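Local coordinates for ORF131 protein (Ralstonia metallidurans, PDB 2WTO) that probably takes part in heavy-metal resistance, and is seen here as a two-chain assembly with bound magnesium, at residues A[52-57]-A[90-95]; A[73-78]-A[120-125]. All blocks are in the same frame, centred on the assembly; numbering follows the deposited sequence.

The two contacts lie in two different sheets of one chain, with centres about 12 Å apart. Contact 1 pairs strand 52-55 with strand 88-94, at one margin of a four-stranded mixed sheet. Contact 2 pairs strand 72-76 with strand 119-123 in a three-stranded mixed sheet. Along the chain the segments alternate: 52-57, 73-78, 90-95, 120-125. The chain therefore crosses to the second sheet, returns to the first, and crosses again. Phe94 of contact 1 packs on Val75, Val120 and Ile122 of contact 2, which joins the two sheets through apolar side chains. Contact 2 also reaches the second subunit through a shared magnesium ion.

Contact 1: A[52-57]-A[90-95]; sequences GDPAGQ and VAWTFA
Trp92 lies beneath the backbone of Asp53 and Pro54. One face of its indole takes Asp53 O and Pro54 N, both offset toward the rim. Pro54 and Trp92 run side by side, pointing the same way, and Pro54 CD meets Trp92 CZ3 at 3.8 Å. Trp92 CG stands anti to the backbone N (chi1 -170°), and the ring turns back under the neighbouring strand. Gly52 C sits 3.3 Å from Trp92 CZ2. Gly52 has positive phi and is the first residue to leave helical geometry after helix 37-49. Its CA makes a CA-H...O contact with Thr93 O (3.2 Å). The indole N-H is used by Tyr51 O.

The strands form an antiparallel pair, with 52-55 as an outermost strand of the four-stranded sheet within this chain. Asp53 and Thr93 make the hydrogen-bonded pair. Asp53 N gives to Thr93 O at 2.9 Å, and Thr93 N gives to Asp53 O at 2.7 Å, almost straight (176°). A water joins Asp53 OD2 to Thr93 O. Ala55 N reaches Ala91 O at 3.0 Å from above the carbonyl plane.

On the Thr93 side, Ala55 CB lies 3.5 Å from Thr93 OG1, whose hydrogen-bond partner is Thr80 OG1. Ala55 CB also meets Ala91 CB at 4.0 Å.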
loop_
_atom_site.group_PDB
_atom_site.type_symbol
_atom_site.label_atom_id
_atom_site.label_comp_id
_atom_site.label_asym_id
_atom_site.label_seq_id
_atom_site.Cartn_x
_atom_site.Cartn_y
_atom_site.Cartn_z
ATOM N N GLY A 52 1.292 16.185 -5.600
ATOM C CA GLY A 52 1.990 16.385 -4.333
ATOM C C GLY A 52 3.332 17.051 -4.479
ATOM O O GLY A 52 3.566 17.745 -5.452
ATOM N N ASP A 53 4.228 16.803 -3.526
ATOM C CA ASP A 53 5.494 17.504 -3.423
ATOM C C ASP A 53 6.624 16.544 -3.038
ATOM O O ASP A 53 6.404 15.611 -2.249
ATOM C CB ASP A 53 5.362 18.596 -2.345
ATOM C CG ASP A 53 4.325 19.628 -2.719
ATOM O OD1 ASP A 53 4.644 20.463 -3.582
ATOM O OD2 ASP A 53 3.185 19.587 -2.198
ATOM N N PRO A 54 7.822 16.773 -3.586
ATOM C CA PRO A 54 9.017 16.033 -3.167
ATOM C C PRO A 54 9.141 16.122 -1.655
ATOM O O PRO A 54 8.815 17.159 -1.069
ATOM C CB PRO A 54 10.158 16.810 -3.826
ATOM C CG PRO A 54 9.540 17.370 -5.057
ATOM C CD PRO A 54 8.123 17.730 -4.674
ATOM N N ALA A 55 9.590 15.042 -1.027
ATOM C CA ALA A 55 9.733 15.018 0.421
ATOM C C ALA A 55 11.107 14.488 0.773
ATOM O O ALA A 55 11.786 13.904 -0.074
ATOM C CB ALA A 55 8.660 14.126 1.049
ATOM N N GLY A 56 11.510 14.675 2.028
ATOM C CA GLY A 56 12.714 14.026 2.512
ATOM C C GLY A 56 12.413 12.695 3.167
ATOM O O GLY A 56 11.391 12.524 3.850
ATOM N N GLN A 57 13.307 11.738 2.963
ATOM C CA GLN A 57 13.181 10.427 3.595
ATOM C C GLN A 57 12.965 10.485 5.114
ATOM O O GLN A 57 12.288 9.624 5.705
ATOM C CB GLN A 57 14.454 9.627 3.304
ATOM C CG GLN A 57 14.323 8.173 3.681
ATOM C CD GLN A 57 15.658 7.466 3.724
ATOM O OE1 GLN A 57 16.589 7.808 2.967
ATOM N NE2 GLN A 57 15.764 6.468 4.611
ATOM N N VAL A 90 13.699 7.661 -2.687
ATOM C CA VAL A 90 13.099 8.938 -3.054
ATOM C C VAL A 90 11.745 9.055 -2.388
ATOM O O VAL A 90 10.942 8.125 -2.449
ATOM C CB VAL A 90 12.961 9.082 -4.589
ATOM C CG1 VAL A 90 12.261 10.407 -4.936
ATOM C CG2 VAL A 90 14.343 9.022 -5.253
ATOM N N ALA A 91 11.491 10.177 -1.720
ATOM C CA ALA A 91 10.251 10.331 -0.957
ATOM C C ALA A 91 9.325 11.406 -1.539
ATOM O O ALA A 91 9.776 12.294 -2.274
ATOM C CB ALA A 91 10.546 10.630 0.526
ATOM N N TRP A 92 8.038 11.292 -1.223
ATOM C CA TRP A 92 7.001 12.138 -1.794
ATOM C C TRP A 92 5.912 12.371 -0.770
ATOM O O TRP A 92 5.543 11.448 -0.050
ATOM C CB TRP A 92 6.375 11.438 -3.004
ATOM C CG TRP A 92 5.462 12.296 -3.820
ATOM C CD1 TRP A 92 4.101 12.380 -3.728
ATOM C CD2 TRP A 92 5.858 13.190 -4.862
ATOM N NE1 TRP A 92 3.623 13.288 -4.662
ATOM C CE2 TRP A 92 4.683 13.793 -5.374
ATOM C CE3 TRP A 92 7.096 13.559 -5.411
ATOM C CZ2 TRP A 92 4.716 14.733 -6.405
ATOM C CZ3 TRP A 92 7.124 14.488 -6.433
ATOM C CH2 TRP A 92 5.939 15.058 -6.922
ATOM N N THR A 93 5.379 13.591 -0.714
ATOM C CA THR A 93 4.208 13.865 0.118
ATOM C C THR A 93 3.002 14.056 -0.804
ATOM O O THR A 93 2.969 14.965 -1.631
ATOM C CB THR A 93 4.365 15.144 1.009
ATOM O OG1 THR A 93 5.429 14.959 1.961
ATOM C CG2 THR A 93 3.063 15.403 1.792
ATOM N N PHE A 94 2.023 13.175 -0.683
ATOM C CA PHE A 94 0.881 13.211 -1.588
ATOM C C PHE A 94 -0.062 14.357 -1.274
ATOM O O PHE A 94 -0.260 14.725 -0.103
ATOM C CB PHE A 94 0.192 11.850 -1.625
ATOM C CG PHE A 94 1.049 10.816 -2.268
ATOM C CD1 PHE A 94 1.037 10.650 -3.656
ATOM C CD2 PHE A 94 1.953 10.091 -1.513
ATOM C CE1 PHE A 94 1.887 9.721 -4.273
ATOM C CE2 PHE A 94 2.813 9.181 -2.114
ATOM C CZ PHE A 94 2.788 8.996 -3.494
ATOM N N ALA A 95 -0.593 14.962 -2.337
ATOM C CA ALA A 95 -1.519 16.083 -2.214
ATOM C C ALA A 95 -2.830 15.657 -1.553
ATOM O O ALA A 95 -3.098 14.458 -1.388
ATOM C CB ALA A 95 -1.808 16.690 -3.618
HETATM O O HOH W 1 2.552 17.671 -0.632
HETATM O O HOH W 2 13.604 12.102 -1.336
#

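Contact 2: A[73-78]-A[120-125]; sequences VNVDSG and VYIDRS. With MG (magnesium ion), chain I.
The Tyr121 ring and the Asn74 amide lie side by side, pointing the same way, with planes 62° apart. Asn74 OD1 comes to Tyr121 CB at 3.5 Å and approaches the ring obliquely. Asn74 ND2 bonds to Asn74 O of the second subunit, and Tyr121 OH bonds to Asp100. The carboxylates of Asp76 and Asp123 also run alongside each other, their planes 49° apart. Two waters lie between Asp76 OD1 and Asp123 OD2, within hydrogen-bonding distance of both.

Strands 73-76 and 120-123 are parallel neighbours. Tyr121 N gives to Val73 O, Val75 N to Tyr121 O at 2.8 Å, and Asp123 N to Val75 O. On the face that carries Val73, Val75, Val120 and Ile122, Val75 CG2, set between its backbone N and carbonyl carbon (chi1 -57°), presses on Val120 CG1 at a tight 3.4 Å. It also meets Ile122 CG1 at 3.7 Å. Ser77 OG donates to Asp123 O at 2.7 Å, in the carbonyl plane.

Asp123 OD2 binds magnesium at 2.0 Å. Four waters are also bound, and Asp123 OD1 of the second subunit binds the same ion. One of these waters also donates to OD1 of Asp123 in this chain. The ion thus bridges the subunits, and its charge probably eases the crowding of acidic groups around Asp123.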
loop_
_atom_site.group_PDB
_atom_site.type_symbol
_atom_site.label_atom_id
_atom_site.label_comp_id
_atom_site.label_asym_id
_atom_site.label_seq_id
_atom_site.Cartn_x
_atom_site.Cartn_y
_atom_site.Cartn_z
ATOM N N VAL A 73 0.313 0.525 -5.559
ATOM C CA VAL A 73 0.344 0.674 -4.106
ATOM C C VAL A 73 -0.764 1.649 -3.722
ATOM O O VAL A 73 -1.228 2.400 -4.568
ATOM C CB VAL A 73 1.732 1.192 -3.588
ATOM C CG1 VAL A 73 2.848 0.264 -4.046
ATOM C CG2 VAL A 73 2.001 2.598 -4.074
ATOM N N ASN A 74 -1.209 1.616 -2.466
ATOM C CA ASN A 74 -2.243 2.528 -1.985
ATOM C C ASN A 74 -1.577 3.512 -1.034
ATOM O O ASN A 74 -0.898 3.096 -0.098
ATOM C CB ASN A 74 -3.315 1.783 -1.189
ATOM C CG ASN A 74 -4.173 0.878 -2.055
ATOM O OD1 ASN A 74 -4.204 1.019 -3.275
ATOM N ND2 ASN A 74 -4.899 -0.034 -1.421
ATOM N N VAL A 75 -1.784 4.804 -1.266
ATOM C CA VAL A 75 -1.336 5.824 -0.312
ATOM C C VAL A 75 -2.516 6.727 0.074
ATOM O O VAL A 75 -3.529 6.779 -0.632
ATOM C CB VAL A 75 -0.168 6.652 -0.881
ATOM C CG1 VAL A 75 1.002 5.727 -1.279
ATOM C CG2 VAL A 75 -0.652 7.536 -2.070
ATOM N N ASP A 76 -2.402 7.405 1.220
ATOM C CA ASP A 76 -3.413 8.366 1.639
ATOM C C ASP A 76 -3.079 9.772 1.135
ATOM O O ASP A 76 -1.922 10.114 0.972
ATOM C CB ASP A 76 -3.505 8.399 3.166
ATOM C CG ASP A 76 -4.357 7.264 3.714
ATOM O OD1 ASP A 76 -5.330 6.881 3.034
ATOM O OD2 ASP A 76 -4.058 6.757 4.812
ATOM N N SER A 77 -4.112 10.580 0.906
ATOM C CA SER A 77 -3.896 12.012 0.728
ATOM C C SER A 77 -3.047 12.494 1.916
ATOM O O SER A 77 -3.328 12.127 3.079
ATOM C CB SER A 77 -5.252 12.731 0.704
ATOM O OG SER A 77 -5.834 12.669 -0.589
ATOM N N GLY A 78 -2.006 13.271 1.638
ATOM C CA GLY A 78 -1.168 13.829 2.695
ATOM C C GLY A 78 -0.096 12.908 3.263
ATOM O O GLY A 78 0.736 13.332 4.067
ATOM N N VAL A 120 0.323 4.572 -8.427
ATOM C CA VAL A 120 -0.005 4.941 -7.049
ATOM C C VAL A 120 -1.472 5.333 -6.921
ATOM O O VAL A 120 -1.914 6.308 -7.515
ATOM C CB VAL A 120 0.873 6.111 -6.541
ATOM C CG1 VAL A 120 0.560 6.415 -5.056
ATOM C CG2 VAL A 120 2.347 5.772 -6.719
ATOM N N TYR A 121 -2.221 4.582 -6.127
ATOM C CA TYR A 121 -3.615 4.886 -5.884
ATOM C C TYR A 121 -3.689 5.807 -4.674
ATOM O O TYR A 121 -3.304 5.410 -3.582
ATOM C CB TYR A 121 -4.359 3.587 -5.597
ATOM C CG TYR A 121 -5.834 3.701 -5.712
ATOM C CD1 TYR A 121 -6.508 3.223 -6.838
ATOM C CD2 TYR A 121 -6.573 4.292 -4.683
ATOM C CE1 TYR A 121 -7.904 3.342 -6.926
ATOM C CE2 TYR A 121 -7.960 4.402 -4.751
ATOM C CZ TYR A 121 -8.617 3.933 -5.871
ATOM O OH TYR A 121 -9.984 4.053 -5.919
ATOM N N ILE A 122 -4.173 7.031 -4.864
ATOM C CA ILE A 122 -4.264 7.985 -3.751
ATOM C C ILE A 122 -5.703 8.121 -3.269
ATOM O O ILE A 122 -6.592 8.496 -4.038
ATOM C CB ILE A 122 -3.759 9.379 -4.181
ATOM C CG1 ILE A 122 -2.375 9.261 -4.828
ATOM C CG2 ILE A 122 -3.811 10.349 -2.975
ATOM C CD1 ILE A 122 -2.022 10.406 -5.834
ATOM N N ASP A 123 -5.922 7.807 -1.990
ATOM C CA ASP A 123 -7.236 7.870 -1.391
ATOM C C ASP A 123 -7.630 9.340 -1.233
ATOM O O ASP A 123 -6.775 10.206 -0.998
ATOM C CB ASP A 123 -7.212 7.167 -0.023
ATOM C CG ASP A 123 -8.588 7.066 0.616
ATOM O OD1 ASP A 123 -9.584 6.780 -0.090
ATOM O OD2 ASP A 123 -8.676 7.261 1.848
ATOM N N ARG A 124 -8.927 9.597 -1.392
ATOM C CA ARG A 124 -9.526 10.923 -1.251
ATOM C C ARG A 124 -9.211 11.532 0.109
ATOM O O ARG A 124 -9.170 10.826 1.121
ATOM C CB ARG A 124 -11.041 10.764 -1.371
ATOM C CG ARG A 124 -11.841 12.013 -1.108
ATOM C CD ARG A 124 -13.326 11.775 -1.385
ATOM N NE ARG A 124 -14.008 11.140 -0.260
ATOM C CZ ARG A 124 -14.245 9.835 -0.157
ATOM N NH1 ARG A 124 -13.862 8.999 -1.118
ATOM N NH2 ARG A 124 -14.877 9.363 0.912
ATOM N N SER A 125 -9.026 12.849 0.140
ATOM C CA SER A 125 -8.736 13.565 1.380
ATOM C C SER A 125 -9.952 13.698 2.288
ATOM O O SER A 125 -11.072 13.923 1.837
ATOM C CB SER A 125 -8.233 14.982 1.051
ATOM O OG SER A 125 -8.109 15.756 2.224
HETATM MG MG MG I . -10.157 7.341 3.136
HETATM O O HOH W 3 -7.658 7.597 4.283
HETATM O O HOH W 4 -7.399 5.479 3.305
HETATM O O HOH W 5 -6.785 9.805 2.415
HETATM O O HOH W 6 -11.518 6.896 1.764
HETATM O O HOH W 7 -10.747 9.292 2.790
HETATM O O HOH W 8 -9.438 8.251 4.858
HETATM O O HOH W 9 -11.858 6.921 4.372
#